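Local coordinates for xyloglucan-specific endo-beta-1,4-glucanase BoGH9A (Bacteroides ovatus, PDB 6DHT), which cleaves the backbone of xyloglucan at internal beta-1,4-glucosidic linkages, releasing xyloglucan oligosaccharides in the glycan uptake of a gut bacterium, at residues A[403-408]-A[456-461]; A[368-373]-A[382-387]. One frame throughout, in Å; residues are numbered along the deposited sequence. Where two conformers were deposited one is given.

Contact 1. Residues A[403-408]-A[456-461]. With EDO (1,2-ethanediol), chain N; EDO (1,2-ethanediol), chain L.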
ATOM      1  N   SER A 403      16.693  20.227   2.100  1.00 19.19           N
ATOM      2  CA  SER A 403      16.899  20.026   0.675  1.00 21.79           C
ATOM      3  C   SER A 403      15.941  18.950   0.156  1.00 21.90           C
ATOM      4  O   SER A 403      15.441  19.045  -0.965  1.00 23.89           O
ATOM      5  CB  SER A 403      18.358  19.670   0.337  1.00 25.22           C
ATOM      6  OG  SER A 403      18.734  18.370   0.768  1.00 27.01           O
ATOM      7  N   LEU A 404      15.653  17.950   0.977  1.00 18.14           N
ATOM      8  CA  LEU A 404      14.735  16.887   0.563  1.00 17.15           C
ATOM      9  C   LEU A 404      13.314  17.412   0.568  1.00 21.11           C
ATOM     10  O   LEU A 404      12.509  17.055  -0.316  1.00 18.10           O
ATOM     11  CB  LEU A 404      14.845  15.702   1.516  1.00 17.13           C
ATOM     12  CG  LEU A 404      16.196  14.987   1.620  1.00 19.10           C
ATOM     13  CD1 LEU A 404      16.189  13.930   2.710  1.00 18.78           C
ATOM     14  CD2 LEU A 404      16.585  14.371   0.301  1.00 22.10           C
ATOM     15  N   LYS A 405      12.977  18.260   1.528  1.00 18.59           N
ATOM     16  CA  LYS A 405      11.680  18.916   1.555  1.00 18.48           C
ATOM     17  C   LYS A 405      11.471  19.721   0.284  1.00 19.51           C
ATOM     18  O   LYS A 405      10.409  19.641  -0.350  1.00 19.39           O
ATOM     19  CB  LYS A 405      11.568  19.833   2.772  1.00 19.51           C
ATOM     20  CG  LYS A 405      10.324  20.718   2.803  1.00 21.08           C
ATOM     21  CD  LYS A 405      10.245  21.461   4.119  1.00 22.00           C
ATOM     22  CE  LYS A 405       9.231  22.591   4.056  1.00 24.01           C
ATOM     23  NZ  LYS A 405       9.207  23.378   5.309  1.00 26.36           N
ATOM     24  N   THR A 406      12.478  20.481  -0.123  1.00 20.23           N
ATOM     25  CA  THR A 406      12.402  21.253  -1.358  1.00 23.11           C
ATOM     26  C   THR A 406      12.043  20.358  -2.543  1.00 22.16           C
ATOM     27  O   THR A 406      11.192  20.718  -3.358  1.00 23.93           O
ATOM     28  CB  THR A 406      13.725  21.997  -1.612  1.00 25.25           C
ATOM     29  OG1 THR A 406      13.905  22.935  -0.555  1.00 26.54           O
ATOM     30  CG2 THR A 406      13.704  22.748  -2.927  1.00 29.88           C
ATOM     31  N   GLU A 407      12.665  19.189  -2.634  1.00 17.94           N
ATOM     32  CA  GLU A 407      12.396  18.277  -3.741  1.00 22.41           C
ATOM     33  C   GLU A 407      10.995  17.703  -3.643  1.00 21.06           C
ATOM     34  O   GLU A 407      10.305  17.594  -4.661  1.00 18.83           O
ATOM     35  CB  GLU A 407      13.430  17.165  -3.818  1.00 20.85           C
ATOM     36  CG  GLU A 407      14.815  17.640  -4.287  1.00 24.20           C
ATOM     37  CD  GLU A 407      14.757  18.506  -5.553  1.00 39.36           C
ATOM     38  OE1 GLU A 407      14.077  18.104  -6.533  1.00 34.86           O
ATOM     39  OE2 GLU A 407      15.377  19.599  -5.564  1.00 36.94           O
ATOM     40  N   LEU A 408      10.527  17.404  -2.437  1.00 18.04           N
ATOM     41  CA  LEU A 408       9.152  16.914  -2.280  1.00 19.00           C
ATOM     42  C   LEU A 408       8.154  17.961  -2.774  1.00 18.23           C
ATOM     43  O   LEU A 408       7.161  17.641  -3.472  1.00 18.23           O
ATOM     44  CB  LEU A 408       8.854  16.574  -0.837  1.00 18.10           C
ATOM     45  CG  LEU A 408       7.394  16.305  -0.459  1.00 18.46           C
ATOM     46  CD1 LEU A 408       6.862  15.083  -1.119  1.00 16.16           C
ATOM     47  CD2 LEU A 408       7.245  16.199   1.037  1.00 20.67           C
ATOM     48  N   LEU A 456       1.926  18.091   5.328  1.00 16.19           N
ATOM     49  CA  LEU A 456       2.508  18.041   6.659  1.00 16.46           C
ATOM     50  C   LEU A 456       3.746  18.931   6.775  1.00 18.93           C
ATOM     51  O   LEU A 456       3.995  19.508   7.838  1.00 20.00           O
ATOM     52  CB  LEU A 456       2.854  16.594   7.048  1.00 15.18           C
ATOM     53  CG  LEU A 456       1.659  15.662   7.291  1.00 16.84           C
ATOM     54  CD1 LEU A 456       2.210  14.316   7.750  1.00 17.28           C
ATOM     55  CD2 LEU A 456       0.690  16.195   8.295  1.00 17.83           C
ATOM     56  N   GLN A 457       4.490  19.081   5.691  1.00 15.80           N
ATOM     57  CA  GLN A 457       5.733  19.851   5.703  1.00 18.44           C
ATOM     58  C   GLN A 457       5.510  21.364   5.562  1.00 20.18           C
ATOM     59  O   GLN A 457       6.419  22.155   5.832  1.00 21.27           O
ATOM     60  CB  GLN A 457       6.650  19.371   4.588  1.00 23.23           C
ATOM     61  CG  GLN A 457       7.203  17.946   4.820  1.00 18.86           C
ATOM     62  CD  GLN A 457       8.097  17.869   6.044  1.00 23.25           C
ATOM     63  OE1 GLN A 457       9.059  18.608   6.136  1.00 28.66           O
ATOM     64  NE2 GLN A 457       7.755  17.011   6.994  1.00 24.96           N
ATOM     65  N   THR A 458       4.304  21.772   5.166  1.00 18.20           N
ATOM     66  CA  THR A 458       4.041  23.183   4.806  1.00 18.31           C
ATOM     67  C   THR A 458       2.799  23.784   5.428  1.00 18.35           C
ATOM     68  O   THR A 458       2.726  25.018   5.603  1.00 21.58           O
ATOM     69  CB  THR A 458       3.880  23.364   3.285  1.00 21.17           C
ATOM     70  OG1 THR A 458       2.741  22.611   2.803  1.00 18.82           O
ATOM     71  CG2 THR A 458       5.146  22.950   2.540  1.00 20.77           C
ATOM     72  N   GLY A 459       1.803  22.965   5.764  1.00 18.56           N
ATOM     73  CA  GLY A 459       0.509  23.472   6.207  1.00 18.59           C
ATOM     74  C   GLY A 459      -0.339  24.026   5.069  1.00 19.99           C
ATOM     75  O   GLY A 459      -1.391  24.631   5.331  1.00 22.29           O
ATOM     76  N   LYS A 460       0.100  23.856   3.821  1.00 17.85           N
ATOM     77  CA  LYS A 460      -0.665  24.354   2.668  1.00 17.81           C
ATOM     78  C   LYS A 460      -1.768  23.364   2.312  1.00 20.55           C
ATOM     79  O   LYS A 460      -1.500  22.264   1.793  1.00 19.76           O
ATOM     80  CB  LYS A 460       0.240  24.607   1.465  1.00 19.26           C
ATOM     81  CG  LYS A 460       1.246  25.737   1.660  1.00 24.39           C
ATOM     82  CD  LYS A 460       2.234  25.872   0.491  1.00 30.71           C
ATOM     83  CE  LYS A 460       1.527  25.988  -0.859  1.00 37.18           C
ATOM     84  NZ  LYS A 460       2.418  26.553  -1.922  1.00 43.59           N
ATOM     85  N   ASP A 461      -3.003  23.792   2.572  1.00 20.43           N
ATOM     86  CA  ASP A 461      -4.190  22.970   2.408  1.00 22.74           C
ATOM     87  C   ASP A 461      -4.321  22.402   1.001  1.00 19.66           C
ATOM     88  O   ASP A 461      -4.864  21.318   0.836  1.00 19.14           O
ATOM     89  CB  ASP A 461      -5.458  23.777   2.730  1.00 22.07           C
ATOM     90  CG  ASP A 461      -5.658  24.017   4.218  1.00 32.80           C
ATOM     91  OD1 ASP A 461      -5.188  23.222   5.052  1.00 31.57           O
ATOM     92  OD2 ASP A 461      -6.329  25.011   4.563  1.00 41.97           O
TER
HETATM   93  C1  EDO N 613      -7.780  21.406   4.244  1.00 40.55           C
HETATM   94  O1  EDO N 613      -6.654  21.130   5.085  1.00 46.03           O
HETATM   95  C2  EDO N 613      -7.541  20.807   2.862  1.00 34.93           C
HETATM   96  O2  EDO N 613      -8.153  19.514   2.766  1.00 37.39           O
HETATM   97  C1  EDO L 611      12.816  19.782   6.851  1.00 40.58           C
HETATM   98  O1  EDO L 611      13.814  20.240   7.774  1.00 44.19           O
HETATM   99  C2  EDO L 611      11.798  18.923   7.592  1.00 37.63           C
HETATM  100  O2  EDO L 611      10.903  19.777   8.312  1.00 43.16           O
HETATM  101  O   HOH W   1       9.051  21.616   7.538  1.00 33.05           O
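K405 crosses the flat carboxamide of Q457 obliquely, its methylene CD coming up at the oxygen end, close to the amide plane and 3.7 Å from OE1 of Q457. O2 of an ethanediol, probably from the crystallisation liquor, also approaches OE1 near that plane, whereas a water stands well out of it, over one face; both give OE1 weak hydrogen bonds. The probable bond from NE2 to L387 O, more than the weak ones at OE1, is likely to fix which way the amide is turned. A second flat group, the peptide carbonyl of Q457, receives the ammonium: NZ of K405 donates to Q457 O over 3.1 Å, with a C=O...N angle of 152° and the donor tilted 26° from the carbonyl plane. The lysine gets there by reaching out at full length, CG anti to the backbone N (chi1 172°) and the chain extended beyond it. NZ also donates to the water, 2.8 Å away, which links the ammonium to the ethanediol and, weakly, to the amide. Apart from these polar contacts, CD2 of L408 meets CG of Q457 at 4.2 Å, the two side chains crossing at about a right angle. Just past Q457, T458 OG1 bonds A454 O and accepts from K460 N at 3.1 Å in an ST turn. Putting an alanine at K405 would probably leave Q457 O without its ammonium donor and uncover the Q457 side chain. A cation at a carbonyl near the C-terminal end of helix 439-458 should interact favourably with the helix dipole, a surface bond joining that helix to helix 395-416.

Contact 2. Residues A[368-373]-A[382-387]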
ATOM      1  N   GLN A 368      18.401  12.899  -5.813  1.00 26.14           N
ATOM      2  CA  GLN A 368      18.497  14.268  -6.302  0.58 33.37           C
ATOM      3  C   GLN A 368      17.099  14.866  -6.490  1.00 30.62           C
ATOM      4  O   GLN A 368      16.922  16.085  -6.457  1.00 32.34           O
ATOM      5  CB  GLN A 368      19.302  14.322  -7.612  0.58 34.56           C
ATOM      6  CG  GLN A 368      20.773  13.887  -7.476  0.58 34.37           C
ATOM      7  CD  GLN A 368      21.536  14.642  -6.394  0.58 37.72           C
ATOM      8  OE1 GLN A 368      21.450  15.873  -6.283  0.58 37.29           O
ATOM      9  NE2 GLN A 368      22.290  13.902  -5.584  0.58 40.29           N
ATOM     10  N   ILE A 369      16.101  13.997  -6.653  1.00 26.83           N
ATOM     11  CA  ILE A 369      14.718  14.398  -6.903  1.00 31.30           C
ATOM     12  C   ILE A 369      13.787  13.540  -6.019  1.00 22.69           C
ATOM     13  O   ILE A 369      14.201  12.477  -5.553  1.00 24.90           O
ATOM     14  CB  ILE A 369      14.414  14.181  -8.390  1.00 26.36           C
ATOM     15  CG1 ILE A 369      13.109  14.855  -8.805  1.00 36.82           C
ATOM     16  CG2 ILE A 369      14.389  12.695  -8.714  1.00 27.63           C
ATOM     17  CD1 ILE A 369      12.818  14.739 -10.304  1.00 40.24           C
ATOM     18  N   TYR A 370      12.567  14.010  -5.754  1.00 22.31           N
ATOM     19  CA  TYR A 370      11.577  13.191  -5.052  1.00 20.39           C
ATOM     20  C   TYR A 370      10.779  12.360  -6.071  1.00 20.53           C
ATOM     21  O   TYR A 370      10.341  12.885  -7.093  1.00 21.39           O
ATOM     22  CB  TYR A 370      10.603  14.039  -4.233  1.00 20.22           C
ATOM     23  CG  TYR A 370       9.592  13.185  -3.524  1.00 15.86           C
ATOM     24  CD1 TYR A 370       9.847  12.683  -2.251  1.00 16.30           C
ATOM     25  CD2 TYR A 370       8.393  12.831  -4.148  1.00 16.42           C
ATOM     26  CE1 TYR A 370       8.933  11.862  -1.614  1.00 16.60           C
ATOM     27  CE2 TYR A 370       7.484  12.017  -3.513  1.00 16.93           C
ATOM     28  CZ  TYR A 370       7.753  11.525  -2.258  1.00 17.32           C
ATOM     29  OH  TYR A 370       6.858  10.712  -1.590  1.00 15.62           O
ATOM     30  N   THR A 371      10.613  11.070  -5.782  1.00 17.35           N
ATOM     31  CA  THR A 371       9.719  10.194  -6.548  1.00 18.04           C
ATOM     32  C   THR A 371       8.884   9.448  -5.530  1.00 19.42           C
ATOM     33  O   THR A 371       9.340   9.193  -4.429  1.00 17.80           O
ATOM     34  CB  THR A 371      10.490   9.178  -7.394  1.00 21.07           C
ATOM     35  OG1 THR A 371      11.397   8.460  -6.561  1.00 21.81           O
ATOM     36  CG2 THR A 371      11.269   9.878  -8.493  1.00 23.05           C
ATOM     37  N   ALA A 372       7.657   9.094  -5.897  1.00 19.65           N
ATOM     38  CA  ALA A 372       6.753   8.418  -4.970  1.00 17.45           C
ATOM     39  C   ALA A 372       7.328   7.062  -4.601  1.00 16.98           C
ATOM     40  O   ALA A 372       8.108   6.476  -5.373  1.00 19.27           O
ATOM     41  CB  ALA A 372       5.382   8.249  -5.621  1.00 18.50           C
ATOM     42  N   PRO A 373       6.945   6.538  -3.426  1.00 15.79           N
ATOM     43  CA  PRO A 373       7.431   5.216  -3.023  1.00 16.68           C
ATOM     44  C   PRO A 373       6.906   4.082  -3.907  1.00 15.43           C
ATOM     45  O   PRO A 373       5.796   4.169  -4.437  1.00 16.86           O
ATOM     46  CB  PRO A 373       6.935   5.100  -1.567  1.00 14.89           C
ATOM     47  CG  PRO A 373       5.731   5.977  -1.511  1.00 14.66           C
ATOM     48  CD  PRO A 373       6.059   7.142  -2.416  1.00 15.78           C
ATOM     49  N   GLY A 382      13.168   6.697   2.769  1.00 13.75           N
ATOM     50  CA  GLY A 382      14.275   7.353   3.442  1.00 13.16           C
ATOM     51  C   GLY A 382      13.980   8.821   3.667  1.00 14.11           C
ATOM     52  O   GLY A 382      14.285   9.390   4.733  1.00 14.33           O
ATOM     53  N   ILE A 383      13.397   9.463   2.654  1.00 13.96           N
ATOM     54  CA  ILE A 383      13.041  10.873   2.733  1.00 14.72           C
ATOM     55  C   ILE A 383      12.043  11.090   3.875  1.00 15.12           C
ATOM     56  O   ILE A 383      12.191  12.033   4.687  1.00 13.99           O
ATOM     57  CB  ILE A 383      12.481  11.388   1.392  1.00 14.61           C
ATOM     58  CG1 ILE A 383      13.609  11.453   0.365  1.00 16.10           C
ATOM     59  CG2 ILE A 383      11.825  12.736   1.549  1.00 16.56           C
ATOM     60  CD1 ILE A 383      13.177  11.755  -1.039  1.00 20.42           C
ATOM     61  N   PHE A 384      11.035  10.221   3.977  1.00 14.33           N
ATOM     62  CA  PHE A 384      10.043  10.401   5.021  1.00 13.64           C
ATOM     63  C   PHE A 384      10.702  10.368   6.407  1.00 14.82           C
ATOM     64  O   PHE A 384      10.313  11.119   7.311  1.00 14.38           O
ATOM     65  CB  PHE A 384       8.930   9.328   4.969  1.00 13.37           C
ATOM     66  CG  PHE A 384       8.099   9.290   3.695  1.00 14.95           C
ATOM     67  CD1 PHE A 384       7.963  10.371   2.847  1.00 14.53           C
ATOM     68  CD2 PHE A 384       7.475   8.100   3.346  1.00 14.15           C
ATOM     69  CE1 PHE A 384       7.191  10.256   1.696  1.00 14.66           C
ATOM     70  CE2 PHE A 384       6.696   7.998   2.214  1.00 14.34           C
ATOM     71  CZ  PHE A 384       6.560   9.073   1.395  1.00 14.17           C
ATOM     72  N   ALA A 385      11.702   9.501   6.556  1.00 13.92           N
ATOM     73  CA  ALA A 385      12.421   9.383   7.821  1.00 13.84           C
ATOM     74  C   ALA A 385      13.156  10.686   8.162  1.00 14.60           C
ATOM     75  O   ALA A 385      13.034  11.200   9.262  1.00 17.53           O
ATOM     76  CB  ALA A 385      13.379   8.227   7.755  1.00 16.47           C
ATOM     77  N   TRP A 386      13.875  11.240   7.190  1.00 14.84           N
ATOM     78  CA  TRP A 386      14.545  12.535   7.378  1.00 14.47           C
ATOM     79  C   TRP A 386      13.587  13.693   7.689  1.00 16.19           C
ATOM     80  O   TRP A 386      13.969  14.633   8.391  1.00 17.85           O
ATOM     81  CB  TRP A 386      15.384  12.870   6.136  1.00 15.87           C
ATOM     82  CG  TRP A 386      16.683  12.125   6.115  1.00 15.31           C
ATOM     83  CD1 TRP A 386      16.953  10.975   5.473  1.00 15.38           C
ATOM     84  CD2 TRP A 386      17.896  12.513   6.775  1.00 15.79           C
ATOM     85  NE1 TRP A 386      18.255  10.582   5.707  1.00 15.56           N
ATOM     86  CE2 TRP A 386      18.856  11.538   6.487  1.00 15.01           C
ATOM     87  CE3 TRP A 386      18.256  13.604   7.584  1.00 16.30           C
ATOM     88  CZ2 TRP A 386      20.152  11.598   6.999  1.00 16.04           C
ATOM     89  CZ3 TRP A 386      19.543  13.671   8.073  1.00 17.59           C
ATOM     90  CH2 TRP A 386      20.477  12.677   7.780  1.00 17.69           C
ATOM     91  N   LEU A 387      12.353  13.632   7.185  1.00 15.36           N
ATOM     92  CA  LEU A 387      11.386  14.721   7.347  1.00 17.59           C
ATOM     93  C   LEU A 387      10.533  14.580   8.607  1.00 18.25           C
ATOM     94  O   LEU A 387       9.714  15.445   8.899  1.00 20.86           O
ATOM     95  CB  LEU A 387      10.462  14.794   6.134  1.00 19.01           C
ATOM     96  CG  LEU A 387      11.109  15.160   4.807  1.00 19.32           C
ATOM     97  CD1 LEU A 387      10.043  15.100   3.727  1.00 24.75           C
ATOM     98  CD2 LEU A 387      11.783  16.511   4.818  1.00 25.18           C
TER
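Y370 and F384 meet edge against edge, their side chains crossing at about a right angle. The phenol oxygen leads: OH of Y370 lies 3.3 Å from CE1 and 3.4 Å from CZ of F384, near the plane of the phenylalanine ring, while CE1 in turn sits at the rim of the tyrosine ring, near its plane. Aromatic C-H edges carry a slight positive charge, so the approach of a phenol oxygen is a congenial one. The hydroxyl's hydrogen bond, however, is to S450 OG, which satisfies this buried polar atom. The first torsion of Y370 (chi1 180°) turns the ring away from its own backbone N and sends it from the irregular loop across to the helix. I383, one residue before F384, comes at the tyrosine ring at a slant, its CD1 3.7 Å from CD1 of Y370. P373 completes the packing on the loop side, where CD rests 4.3 Å from CZ of F384, again at a slant to the ring. Loop and helix are thus joined through side chains, with no hydrogen bond between them, in the interior of the (alpha/alpha)6 barrel of this family 9 glycosidase. The same loop runs on to G376, a calcium ligand. Beyond the two segments, F384 stacks on Y453 of helix 439-458, Y370 packs edge-to-face with Y411 of helix 395-416, and P373 touches Y181, so the loop and helix 379-386 pack against those two helices and helix 176-192.

In the fold
Contacts 1 and 2 lie on the same side of the chain's centre, their own centres about 11 Å apart, yet differ in depth. Contact 2 is buried and largely apolar, apart from the Y370 hydroxyl, and built from aromatic and aliphatic groups; contact 1 lies farther out, partly buried, and adds to one apolar touch a lysine, a backbone carbonyl and solvent. They follow each other in sequence, since helix 379-386 leads into helix 395-416, and they join directly where E407 O packs on CB of Y370 and where CD1 of L404 packs on CB of W386. Helices 395-416 and 439-458, bridged in contact 1, also flank contact 2, so the chemistry turns from core to surface between the same helices.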